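Local atomic coordinates of adhesin (Streptococcus sanguinis SK1 = NCTC 7863, PDB entry 6VT2), a protein that binds sialylated glycans through two Siglec-like modules set in tandem, probably letting the streptococcus adhere to sialoglycoproteins of its host. Residues S32-I43 / K98-I109; D201-D209 / E225-I235. One frame throughout, in Å; residues are numbered along the deposited sequence.

Contacts 1 and 2 belong to two different Siglec-like modules of one extended chain, their nearest atoms about 53 Å apart. Each ties an outermost strand of a four-stranded sheet to its antiparallel neighbour, but the sheets are not equivalent: contact 1 joins strand 35-41 to strand 95-104 in the sheet that reaches the glycan, while contact 2 joins the short strand 206-207 to strand 222-229 in a sheet farther from the sugar. The first is mostly buried and rests on a long run of backbone bonds, with calcium at one end and sialoglycan at the other. The second is only partly buried, with few strand bonds, and leans on calcium ligation, aromatic packing and a His-Asp pair.

Contact 1 (S32-I43 / K98-I109); sequences SGRVNRVIVRNI and KYVRAEDAAGNI. With CA (calcium ion), chain H; GAL (beta-D-galactopyranose), chain D; SIA (N-acetyl-alpha-neuraminic acid), chain B; SO4 (sulfate ion), chain L.
Val38 and Val40 meet Ala102 and Val100 on the tightly packed face of an antiparallel strand pair, the edge of a mixed sheet in the N-terminal Siglec-like module. Val38 CG1 lies 4.1 Å from Val100 CG1; Leu76 and Val26 of the facing sheet pack on this apolar row, and Phe120 flanks it within the same sheet. Paired backbone N-H...O bonds run from Arg37-Glu103 to Arg41-Tyr99. At the calcium end, in a classic beta bulge, Glu103 O accepts from both Asn36 N and Arg37 N, and Asp104 OD2 binds the calcium ion at 2.1 Å.

The other face loosens toward solvent at Arg37 and Glu103, whose charged ends stay beyond salt-bridge distance; Ile39 CD1 lies over one face of the guanidinium. Ile39, Arg41, Arg101 and Tyr99 on that face are buried. Arg41 and Arg101 bring NH1 within 3.7 Å of NH1, a water accepting from both; Arg41 NH1 also bonds Ala46 O, while Arg101 is held by Thr110 and an NH2 salt bridge to Asp47, whose charge probably eases the arginines' closeness.

Toward the glycan, Ile43 CD1 stands over the centre of the Tyr99 ring, while Tyr99 OH donates to galactose O6 at 2.6 Å. Asp53 OD1 holds the Asn42 amide through ND2. The Lys98 chain, bent at chi2 (-67°), carries NZ to sialic acid O8 and O9; the same NZ bonds Asn42 OD1 at 2.9 Å, from above its carbonyl plane.

Contact 2 (D201-D209 / E225-I235); sequences DRVAPVFVD and ELHFYDNSGKI. With CA (calcium ion), chain J.
Asp201 and Asp230 approach a calcium ion from opposite directions in the second Siglec-like module, each chelating it through both carboxylate oxygens, and Asn231 OD1 joins them. Asp201 OD1 also accepts from Val203 N in an Asx turn, which brings round Val203 O as a further ligand. Asp230 OD2 is gripped by Ser232 N from above the carboxylate plane and by Ser232 OG on its anti lone pair, fixing the carboxylate's rotation. One water links Ala204 O to Asn231 N, and Pro205 CB packs 3.9 Å from Ile235 CD1.

At Val206 the antiparallel pairing begins, with N and O bonded to Tyr229. The valine's CB sits over one face of the Tyr229 ring. Phe207 turns to the opposite side of the sheet, its ring slid against that of Phe228 with centroids 4.9 Å apart and planes at 24°, while CE1 touches Leu226 CG. Beyond Phe207 the strand ends, though Val208 N still bonds His227 O and Val208 CG2 reaches the edge of the Tyr229 ring; at Asp209, OD2 takes His227 ND1 on its syn lone pair at 2.9 Å, nearly in the imidazole plane, and Arg212 holds OD1.

Strand 206-207 is an outermost strand of its antiparallel sheet, beside 222-229; Phe207 and Phe228 pack on Val301 of strand 296-305 in the module's other sheet, and Asp305 of that strand supplies the seventh calcium ligand.

Contact 1 (S32-I43 / K98-I109)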
loop_
_atom_site.group_PDB
_atom_site.type_symbol
_atom_site.label_atom_id
_atom_site.label_comp_id
_atom_site.label_asym_id
_atom_site.label_seq_id
_atom_site.Cartn_x
_atom_site.Cartn_y
_atom_site.Cartn_z
ATOM N N SER A 32 -41.800 35.981 27.376
ATOM C CA SER A 32 -42.111 37.165 26.549
ATOM C C SER A 32 -41.660 36.908 25.113
ATOM O O SER A 32 -42.078 37.605 24.282
ATOM C CB SER A 32 -41.431 38.394 27.040
ATOM O OG SER A 32 -40.024 38.360 26.767
ATOM N N GLY A 33 -40.653 36.054 24.939
ATOM C CA GLY A 33 -40.067 35.811 23.650
ATOM C C GLY A 33 -38.964 36.749 23.265
ATOM O O GLY A 33 -38.479 36.622 22.148
ATOM N N ARG A 34 -38.658 37.751 24.072
ATOM C CA ARG A 34 -37.646 38.733 23.738
ATOM C C ARG A 34 -36.634 38.900 24.869
ATOM O O ARG A 34 -36.978 39.253 25.998
ATOM C CB ARG A 34 -38.304 40.072 23.388
ATOM C CG ARG A 34 -37.337 41.103 23.051
ATOM C CD ARG A 34 -38.012 42.406 22.611
ATOM N NE ARG A 34 -37.019 43.434 22.462
ATOM C CZ ARG A 34 -37.201 44.611 21.865
ATOM N NH1 ARG A 34 -38.350 44.856 21.272
ATOM N NH2 ARG A 34 -36.234 45.493 21.830
ATOM N N VAL A 35 -35.367 38.746 24.516
ATOM C CA VAL A 35 -34.265 39.003 25.410
ATOM C C VAL A 35 -33.426 40.128 24.828
ATOM O O VAL A 35 -33.109 40.142 23.623
ATOM C CB VAL A 35 -33.454 37.721 25.600
ATOM C CG1 VAL A 35 -32.117 38.033 26.249
ATOM C CG2 VAL A 35 -34.250 36.730 26.386
ATOM N N ASN A 36 -33.137 41.098 25.662
ATOM C CA ASN A 36 -32.510 42.313 25.230
ATOM C C ASN A 36 -31.025 42.330 25.540
ATOM O O ASN A 36 -30.283 43.036 24.877
ATOM C CB ASN A 36 -33.202 43.521 25.866
ATOM C CG ASN A 36 -34.431 43.937 25.139
ATOM O OD1 ASN A 36 -34.946 43.211 24.342
ATOM N ND2 ASN A 36 -34.978 45.094 25.534
ATOM N N ARG A 37 -30.563 41.599 26.546
ATOM C CA ARG A 37 -29.135 41.607 26.888
ATOM C C ARG A 37 -28.729 40.201 27.310
ATOM O O ARG A 37 -29.481 39.559 27.932
ATOM C CB ARG A 37 -28.829 42.515 28.079
ATOM C CG ARG A 37 -29.208 43.975 27.881
ATOM C CD ARG A 37 -28.963 44.846 29.072
ATOM N NE ARG A 37 -27.642 45.224 29.525
ATOM C CZ ARG A 37 -26.508 45.220 28.881
ATOM N NH1 ARG A 37 -25.428 45.596 29.547
ATOM N NH2 ARG A 37 -26.360 44.820 27.638
ATOM N N VAL A 38 -27.585 39.746 26.721
ATOM C CA VAL A 38 -26.887 38.550 27.385
ATOM C C VAL A 38 -25.464 39.050 27.676
ATOM O O VAL A 38 -24.886 39.600 26.840
ATOM C CB VAL A 38 -26.909 37.373 26.408
ATOM C CG1 VAL A 38 -26.117 36.202 26.964
ATOM C CG2 VAL A 38 -28.339 36.966 26.086
ATOM N N ILE A 39 -25.010 38.861 28.891
ATOM C CA ILE A 39 -23.736 39.400 29.403
ATOM C C ILE A 39 -22.890 38.226 29.893
ATOM O O ILE A 39 -23.417 37.368 30.484
ATOM C CB ILE A 39 -24.060 40.306 30.615
ATOM C CG1 ILE A 39 -24.802 41.549 30.153
ATOM C CG2 ILE A 39 -22.837 40.666 31.424
ATOM C CD1 ILE A 39 -25.466 42.293 31.281
ATOM N N VAL A 40 -21.599 38.269 29.616
ATOM C CA VAL A 40 -20.635 37.339 30.219
ATOM C C VAL A 40 -19.746 38.236 31.053
ATOM O O VAL A 40 -19.257 39.155 30.519
ATOM C CB VAL A 40 -19.830 36.571 29.178
ATOM C CG1 VAL A 40 -18.877 35.610 29.861
ATOM C CG2 VAL A 40 -20.740 35.844 28.244
ATOM N N ARG A 41 -19.587 37.933 32.325
ATOM C CA ARG A 41 -18.818 38.864 33.144
ATOM C C ARG A 41 -18.076 38.150 34.269
ATOM O O ARG A 41 -18.412 37.068 34.660
ATOM C CB ARG A 41 -19.746 39.915 33.767
ATOM C CG ARG A 41 -20.845 39.324 34.634
ATOM C CD ARG A 41 -21.596 40.353 35.481
ATOM N NE ARG A 41 -20.850 40.716 36.642
ATOM C CZ ARG A 41 -21.212 41.649 37.479
ATOM N NH1 ARG A 41 -22.320 42.319 37.262
ATOM N NH2 ARG A 41 -20.488 41.886 38.542
ATOM N N ASN A 42 -17.107 38.882 34.808
ATOM C CA ASN A 42 -16.452 38.455 36.049
ATOM C C ASN A 42 -17.434 38.614 37.190
ATOM O O ASN A 42 -18.179 39.485 37.140
ATOM C CB ASN A 42 -15.310 39.396 36.408
ATOM C CG ASN A 42 -14.154 39.205 35.478
ATOM O OD1 ASN A 42 -14.307 38.452 34.554
ATOM N ND2 ASN A 42 -13.042 39.869 35.707
ATOM N N ILE A 43 -17.308 37.823 38.228
ATOM C CA ILE A 43 -18.166 37.980 39.431
ATOM C C ILE A 43 -17.971 39.371 40.018
ATOM O O ILE A 43 -18.920 39.925 40.514
ATOM C CB ILE A 43 -17.880 36.871 40.481
ATOM C CG1 ILE A 43 -18.911 36.872 41.614
ATOM C CG2 ILE A 43 -16.463 36.931 41.049
ATOM C CD1 ILE A 43 -20.357 36.756 41.170
ATOM N N LYS A 98 -16.774 32.173 34.947
ATOM C CA LYS A 98 -17.370 33.430 34.501
ATOM C C LYS A 98 -18.891 33.271 34.450
ATOM O O LYS A 98 -19.375 32.235 34.272
ATOM C CB LYS A 98 -16.799 33.839 33.161
ATOM C CG LYS A 98 -15.290 33.946 33.116
ATOM C CD LYS A 98 -14.840 35.096 33.985
ATOM C CE LYS A 98 -13.395 34.881 34.303
ATOM N NZ LYS A 98 -12.769 36.024 34.948
ATOM N N TYR A 99 -19.544 34.392 34.585
ATOM C CA TYR A 99 -20.984 34.412 34.862
ATOM C C TYR A 99 -21.735 34.952 33.658
ATOM O O TYR A 99 -21.280 35.883 32.992
ATOM C CB TYR A 99 -21.238 35.266 36.081
ATOM C CG TYR A 99 -20.706 34.609 37.304
ATOM C CD1 TYR A 99 -19.378 34.632 37.620
ATOM C CD2 TYR A 99 -21.546 33.859 38.098
ATOM C CE1 TYR A 99 -18.883 33.889 38.701
ATOM C CE2 TYR A 99 -21.097 33.175 39.232
ATOM C CZ TYR A 99 -19.741 33.153 39.481
ATOM O OH TYR A 99 -19.346 32.419 40.546
ATOM N N VAL A 100 -22.878 34.341 33.386
ATOM C CA VAL A 100 -23.709 34.702 32.249
ATOM C C VAL A 100 -25.041 35.206 32.783
ATOM O O VAL A 100 -25.698 34.534 33.573
ATOM C CB VAL A 100 -23.875 33.529 31.279
ATOM C CG1 VAL A 100 -24.693 33.990 30.120
ATOM C CG2 VAL A 100 -22.532 32.999 30.798
ATOM N N ARG A 101 -25.436 36.393 32.303
ATOM C CA ARG A 101 -26.701 36.961 32.718
ATOM C C ARG A 101 -27.504 37.352 31.488
ATOM O O ARG A 101 -26.970 37.603 30.501
ATOM C CB ARG A 101 -26.505 38.207 33.578
ATOM C CG ARG A 101 -25.614 37.973 34.784
ATOM C CD ARG A 101 -25.529 39.283 35.524
ATOM N NE ARG A 101 -26.686 39.528 36.350
ATOM C CZ ARG A 101 -26.828 40.600 37.098
ATOM N NH1 ARG A 101 -25.912 41.535 37.096
ATOM N NH2 ARG A 101 -27.885 40.760 37.863
ATOM N N ALA A 102 -28.798 37.351 31.656
ATOM C CA ALA A 102 -29.632 37.780 30.555
ATOM C C ALA A 102 -30.764 38.634 31.102
ATOM O O ALA A 102 -31.204 38.441 32.237
ATOM C CB ALA A 102 -30.198 36.597 29.778
ATOM N N GLU A 103 -31.235 39.568 30.276
ATOM C CA GLU A 103 -32.315 40.481 30.656
ATOM C C GLU A 103 -33.365 40.524 29.568
ATOM O O GLU A 103 -33.026 40.595 28.378
ATOM C CB GLU A 103 -31.721 41.837 30.890
ATOM C CG GLU A 103 -32.777 42.888 31.366
ATOM C CD GLU A 103 -32.089 44.221 31.540
ATOM O OE1 GLU A 103 -32.646 45.237 31.090
ATOM O OE2 GLU A 103 -30.941 44.256 32.067
ATOM N N ASP A 104 -34.630 40.450 29.981
ATOM C CA ASP A 104 -35.742 40.500 29.038
ATOM C C ASP A 104 -36.116 41.961 28.782
ATOM O O ASP A 104 -35.490 42.901 29.287
ATOM C CB ASP A 104 -36.915 39.619 29.507
ATOM C CG ASP A 104 -37.642 40.122 30.741
ATOM O OD1 ASP A 104 -37.404 41.280 31.095
ATOM O OD2 ASP A 104 -38.400 39.256 31.293
ATOM N N ALA A 105 -37.104 42.163 27.903
ATOM C CA ALA A 105 -37.409 43.539 27.549
ATOM C C ALA A 105 -38.147 44.259 28.654
ATOM O O ALA A 105 -38.125 45.489 28.696
ATOM C CB ALA A 105 -38.242 43.591 26.267
ATOM N N ALA A 106 -38.713 43.524 29.610
ATOM C CA ALA A 106 -39.362 44.124 30.757
ATOM C C ALA A 106 -38.364 44.535 31.829
ATOM O O ALA A 106 -38.758 45.103 32.853
ATOM C CB ALA A 106 -40.410 43.142 31.308
ATOM N N GLY A 107 -37.072 44.229 31.633
ATOM C CA GLY A 107 -36.039 44.627 32.549
ATOM C C GLY A 107 -35.704 43.599 33.597
ATOM O O GLY A 107 -34.896 43.889 34.504
ATOM N N ASN A 108 -36.288 42.409 33.506
ATOM C CA ASN A 108 -35.985 41.348 34.442
ATOM C C ASN A 108 -34.638 40.744 34.083
ATOM O O ASN A 108 -34.501 40.176 33.005
ATOM C CB ASN A 108 -37.033 40.253 34.415
ATOM C CG ASN A 108 -38.411 40.798 34.699
ATOM O OD1 ASN A 108 -38.694 41.362 35.782
ATOM N ND2 ASN A 108 -39.271 40.632 33.735
ATOM N N ILE A 109 -33.646 40.869 34.966
ATOM C CA ILE A 109 -32.297 40.332 34.673
ATOM C C ILE A 109 -32.085 39.171 35.629
ATOM O O ILE A 109 -32.593 39.181 36.691
ATOM C CB ILE A 109 -31.206 41.405 34.793
ATOM C CG1 ILE A 109 -29.822 40.871 34.409
ATOM C CG2 ILE A 109 -31.175 41.956 36.188
ATOM C CD1 ILE A 109 -28.768 41.906 34.240
HETATM CA CA CA H . -39.483 37.484 31.265
HETATM C C1 GAL D . -13.443 34.815 42.554
HETATM C C2 GAL D . -12.161 33.978 42.358
HETATM C C3 GAL D . -12.292 33.043 41.162
HETATM C C4 GAL D . -13.581 32.214 41.268
HETATM C C5 GAL D . -14.759 33.171 41.422
HETATM C C6 GAL D . -16.124 32.473 41.571
HETATM O O2 GAL D . -11.043 34.807 42.090
HETATM O O3 GAL D . -11.186 32.146 41.089
HETATM O O4 GAL D . -13.514 31.346 42.376
HETATM O O5 GAL D . -14.584 33.973 42.590
HETATM O O6 GAL D . -17.191 33.412 41.565
HETATM C C1 SIA B . -11.765 31.355 38.819
HETATM C C2 SIA B . -10.677 31.922 39.830
HETATM C C3 SIA B . -9.543 30.943 40.155
HETATM C C4 SIA B . -8.634 30.628 38.965
HETATM C C5 SIA B . -8.126 31.924 38.319
HETATM C C6 SIA B . -9.316 32.881 38.045
HETATM C C7 SIA B . -8.913 34.298 37.562
HETATM C C8 SIA B . -10.147 35.237 37.556
HETATM C C9 SIA B . -9.847 36.500 36.756
HETATM C C10 SIA B . -6.124 31.953 36.874
HETATM C C11 SIA B . -5.570 31.609 35.493
HETATM N N5 SIA B . -7.433 31.658 37.059
HETATM O O1A SIA B . -12.036 30.136 38.897
HETATM O O1B SIA B . -12.267 32.242 38.073
HETATM O O4 SIA B . -7.502 29.832 39.369
HETATM O O6 SIA B . -10.059 33.107 39.238
HETATM O O7 SIA B . -7.839 34.811 38.333
HETATM O O8 SIA B . -11.273 34.532 37.021
HETATM O O9 SIA B . -9.840 36.160 35.367
HETATM O O10 SIA B . -5.419 32.464 37.740
HETATM S S SO4 L . -23.849 45.276 26.841
HETATM O O1 SO4 L . -22.588 45.785 26.405
HETATM O O2 SO4 L . -23.689 44.426 27.901
HETATM O O3 SO4 L . -24.644 46.405 27.159
HETATM O O4 SO4 L . -24.409 44.589 25.713
HETATM O O HOH W 1 -24.171 42.569 34.789
HETATM O O HOH W 2 -40.921 35.651 31.295
#

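Contact 2 (D201-D209 / E225-I235)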
loop_
_atom_site.group_PDB
_atom_site.type_symbol
_atom_site.label_atom_id
_atom_site.label_comp_id
_atom_site.label_asym_id
_atom_site.label_seq_id
_atom_site.Cartn_x
_atom_site.Cartn_y
_atom_site.Cartn_z
ATOM N N ASP A 201 16.827 -5.718 12.829
ATOM C CA ASP A 201 16.618 -6.610 11.691
ATOM C C ASP A 201 17.593 -7.751 11.852
ATOM O O ASP A 201 18.804 -7.538 11.772
ATOM C CB ASP A 201 16.826 -5.920 10.356
ATOM C CG ASP A 201 16.251 -6.710 9.173
ATOM O OD1 ASP A 201 16.106 -7.940 9.279
ATOM O OD2 ASP A 201 15.918 -6.015 8.191
ATOM N N ARG A 202 17.055 -8.936 12.049
ATOM C CA ARG A 202 17.824 -10.156 12.206
ATOM C C ARG A 202 17.494 -11.214 11.174
ATOM O O ARG A 202 17.910 -12.375 11.322
ATOM C CB ARG A 202 17.591 -10.757 13.598
ATOM C CG ARG A 202 17.894 -9.819 14.711
ATOM C CD ARG A 202 17.578 -10.505 16.071
ATOM N NE ARG A 202 16.147 -10.743 16.240
ATOM C CZ ARG A 202 15.571 -11.942 16.336
ATOM N NH1 ARG A 202 16.287 -13.063 16.255
ATOM N NH2 ARG A 202 14.262 -12.022 16.488
ATOM N N VAL A 203 16.750 -10.867 10.146
ATOM C CA VAL A 203 16.299 -11.833 9.152
ATOM C C VAL A 203 16.719 -11.332 7.788
ATOM O O VAL A 203 16.355 -10.219 7.400
ATOM C CB VAL A 203 14.781 -12.016 9.221
ATOM C CG1 VAL A 203 14.401 -13.180 8.284
ATOM C CG2 VAL A 203 14.369 -12.338 10.650
ATOM N N ALA A 204 17.475 -12.148 7.065
ATOM C CA ALA A 204 17.833 -11.811 5.707
ATOM C C ALA A 204 16.642 -11.932 4.765
ATOM O O ALA A 204 15.638 -12.572 5.069
ATOM C CB ALA A 204 18.944 -12.719 5.198
ATOM N N PRO A 205 16.719 -11.287 3.602
ATOM C CA PRO A 205 15.644 -11.433 2.617
ATOM C C PRO A 205 15.439 -12.886 2.211
ATOM O O PRO A 205 16.344 -13.716 2.305
ATOM C CB PRO A 205 16.143 -10.621 1.428
ATOM C CG PRO A 205 17.089 -9.586 2.006
ATOM C CD PRO A 205 17.718 -10.299 3.170
ATOM N N VAL A 206 14.239 -13.136 1.703
ATOM C CA VAL A 206 13.777 -14.443 1.308
ATOM C C VAL A 206 13.580 -14.432 -0.207
ATOM O O VAL A 206 12.933 -13.522 -0.753
ATOM C CB VAL A 206 12.463 -14.819 1.996
ATOM C CG1 VAL A 206 11.938 -16.132 1.416
ATOM C CG2 VAL A 206 12.653 -14.917 3.472
ATOM N N PHE A 207 14.094 -15.480 -0.863
ATOM C CA PHE A 207 13.893 -15.743 -2.300
ATOM C C PHE A 207 12.725 -16.700 -2.392
ATOM O O PHE A 207 12.847 -17.897 -2.077
ATOM C CB PHE A 207 15.163 -16.283 -2.941
ATOM C CG PHE A 207 14.993 -16.706 -4.377
ATOM C CD1 PHE A 207 14.198 -15.996 -5.238
ATOM C CD2 PHE A 207 15.663 -17.812 -4.840
ATOM C CE1 PHE A 207 14.077 -16.379 -6.542
ATOM C CE2 PHE A 207 15.506 -18.231 -6.170
ATOM C CZ PHE A 207 14.736 -17.510 -6.997
ATOM N N VAL A 208 11.580 -16.169 -2.799
ATOM C CA VAL A 208 10.367 -16.974 -2.827
ATOM C C VAL A 208 10.487 -18.172 -3.773
ATOM O O VAL A 208 9.914 -19.239 -3.528
ATOM C CB VAL A 208 9.200 -16.063 -3.225
ATOM C CG1 VAL A 208 7.948 -16.887 -3.380
ATOM C CG2 VAL A 208 9.011 -14.959 -2.252
ATOM N N ASP A 209 11.198 -18.019 -4.882
ATOM C CA ASP A 209 11.259 -19.045 -5.910
ATOM C C ASP A 209 12.468 -19.968 -5.762
ATOM O O ASP A 209 12.890 -20.611 -6.725
ATOM C CB ASP A 209 11.199 -18.329 -7.265
ATOM C CG ASP A 209 9.889 -17.604 -7.459
ATOM O OD1 ASP A 209 8.838 -18.286 -7.511
ATOM O OD2 ASP A 209 9.861 -16.347 -7.466
ATOM N N GLU A 225 9.961 -14.910 -13.778
ATOM C CA GLU A 225 9.734 -13.868 -12.765
ATOM C C GLU A 225 10.188 -14.461 -11.437
ATOM O O GLU A 225 9.708 -15.482 -11.087
ATOM C CB GLU A 225 8.285 -13.450 -12.648
ATOM C CG GLU A 225 7.868 -12.648 -13.846
ATOM C CD GLU A 225 6.472 -12.131 -13.703
ATOM O OE1 GLU A 225 6.214 -11.007 -14.107
ATOM O OE2 GLU A 225 5.667 -12.865 -13.179
ATOM N N LEU A 226 11.070 -13.775 -10.752
ATOM C CA LEU A 226 11.653 -14.251 -9.499
ATOM C C LEU A 226 11.150 -13.304 -8.415
ATOM O O LEU A 226 11.215 -12.150 -8.642
ATOM C CB LEU A 226 13.163 -14.164 -9.579
ATOM C CG LEU A 226 13.823 -15.358 -10.230
ATOM C CD1 LEU A 226 13.466 -15.425 -11.702
ATOM C CD2 LEU A 226 15.309 -15.260 -10.052
ATOM N N HIS A 227 10.824 -13.841 -7.244
ATOM C CA HIS A 227 10.168 -12.855 -6.292
ATOM C C HIS A 227 10.981 -12.936 -4.996
ATOM O O HIS A 227 11.378 -13.987 -4.649
ATOM C CB HIS A 227 8.707 -13.265 -6.061
ATOM C CG HIS A 227 7.833 -13.311 -7.270
ATOM N ND1 HIS A 227 7.943 -14.262 -8.224
ATOM C CD2 HIS A 227 6.798 -12.587 -7.656
ATOM C CE1 HIS A 227 7.049 -14.089 -9.150
ATOM N NE2 HIS A 227 6.347 -13.062 -8.828
ATOM N N PHE A 228 11.155 -11.810 -4.335
ATOM C CA PHE A 228 11.918 -11.668 -3.098
ATOM C C PHE A 228 11.117 -10.817 -2.129
ATOM O O PHE A 228 10.418 -9.904 -2.540
ATOM C CB PHE A 228 13.235 -10.991 -3.334
ATOM C CG PHE A 228 14.094 -11.628 -4.407
ATOM C CD1 PHE A 228 13.907 -11.328 -5.739
ATOM C CD2 PHE A 228 15.099 -12.500 -4.066
ATOM C CE1 PHE A 228 14.732 -11.880 -6.721
ATOM C CE2 PHE A 228 15.863 -13.086 -5.027
ATOM C CZ PHE A 228 15.701 -12.799 -6.340
ATOM N N TYR A 229 11.257 -11.080 -0.833
ATOM C CA TYR A 229 10.712 -10.157 0.150
ATOM C C TYR A 229 11.628 -10.138 1.356
ATOM O O TYR A 229 12.549 -10.930 1.496
ATOM C CB TYR A 229 9.298 -10.536 0.570
ATOM C CG TYR A 229 9.185 -11.775 1.380
ATOM C CD1 TYR A 229 9.255 -11.721 2.763
ATOM C CD2 TYR A 229 8.956 -13.011 0.772
ATOM C CE1 TYR A 229 9.088 -12.878 3.501
ATOM C CE2 TYR A 229 8.808 -14.149 1.500
ATOM C CZ TYR A 229 8.878 -14.083 2.855
ATOM O OH TYR A 229 8.756 -15.258 3.564
ATOM N N ASP A 230 11.436 -9.149 2.169
ATOM C CA ASP A 230 12.205 -9.074 3.422
ATOM C C ASP A 230 11.215 -8.742 4.527
ATOM O O ASP A 230 10.274 -8.039 4.252
ATOM C CB ASP A 230 13.315 -8.037 3.313
ATOM C CG ASP A 230 14.266 -8.052 4.478
ATOM O OD1 ASP A 230 14.829 -9.035 4.698
ATOM O OD2 ASP A 230 14.282 -7.046 5.143
ATOM N N ASN A 231 11.532 -9.071 5.775
ATOM C CA ASN A 231 10.689 -8.719 6.944
ATOM C C ASN A 231 10.599 -7.184 7.114
ATOM O O ASN A 231 9.614 -6.728 7.571
ATOM C CB ASN A 231 11.203 -9.392 8.216
ATOM C CG ASN A 231 12.552 -8.892 8.643
ATOM O OD1 ASN A 231 13.310 -8.526 7.828
ATOM N ND2 ASN A 231 12.832 -8.822 9.922
ATOM N N SER A 232 11.587 -6.412 6.662
ATOM C CA SER A 232 11.545 -4.932 6.707
ATOM C C SER A 232 10.659 -4.369 5.596
ATOM O O SER A 232 10.401 -3.201 5.613
ATOM C CB SER A 232 12.881 -4.341 6.563
ATOM O OG SER A 232 13.368 -4.604 5.267
ATOM N N GLY A 233 10.350 -5.180 4.583
ATOM C CA GLY A 233 9.640 -4.722 3.432
ATOM C C GLY A 233 10.514 -4.066 2.400
ATOM O O GLY A 233 9.966 -3.555 1.404
ATOM N N LYS A 234 11.847 -4.087 2.586
ATOM C CA LYS A 234 12.756 -3.395 1.692
ATOM C C LYS A 234 13.953 -4.272 1.365
ATOM O O LYS A 234 14.616 -4.803 2.265
ATOM C CB LYS A 234 13.210 -2.079 2.317
ATOM C CG LYS A 234 14.328 -1.399 1.626
ATOM C CD LYS A 234 13.967 -1.009 0.179
ATOM C CE LYS A 234 15.089 -0.200 -0.431
ATOM N NZ LYS A 234 14.973 -0.091 -1.895
ATOM N N ILE A 235 14.213 -4.430 0.077
ATOM C CA ILE A 235 15.450 -5.011 -0.418
ATOM C C ILE A 235 16.195 -3.956 -1.198
ATOM O O ILE A 235 15.605 -3.209 -1.995
ATOM C CB ILE A 235 15.142 -6.262 -1.270
ATOM C CG1 ILE A 235 14.608 -7.344 -0.321
ATOM C CG2 ILE A 235 16.302 -6.670 -2.094
ATOM C CD1 ILE A 235 14.086 -8.552 -1.105
HETATM CA CA CA J . 15.514 -8.175 6.958
HETATM O O HOH W 3 13.040 -11.507 5.555
#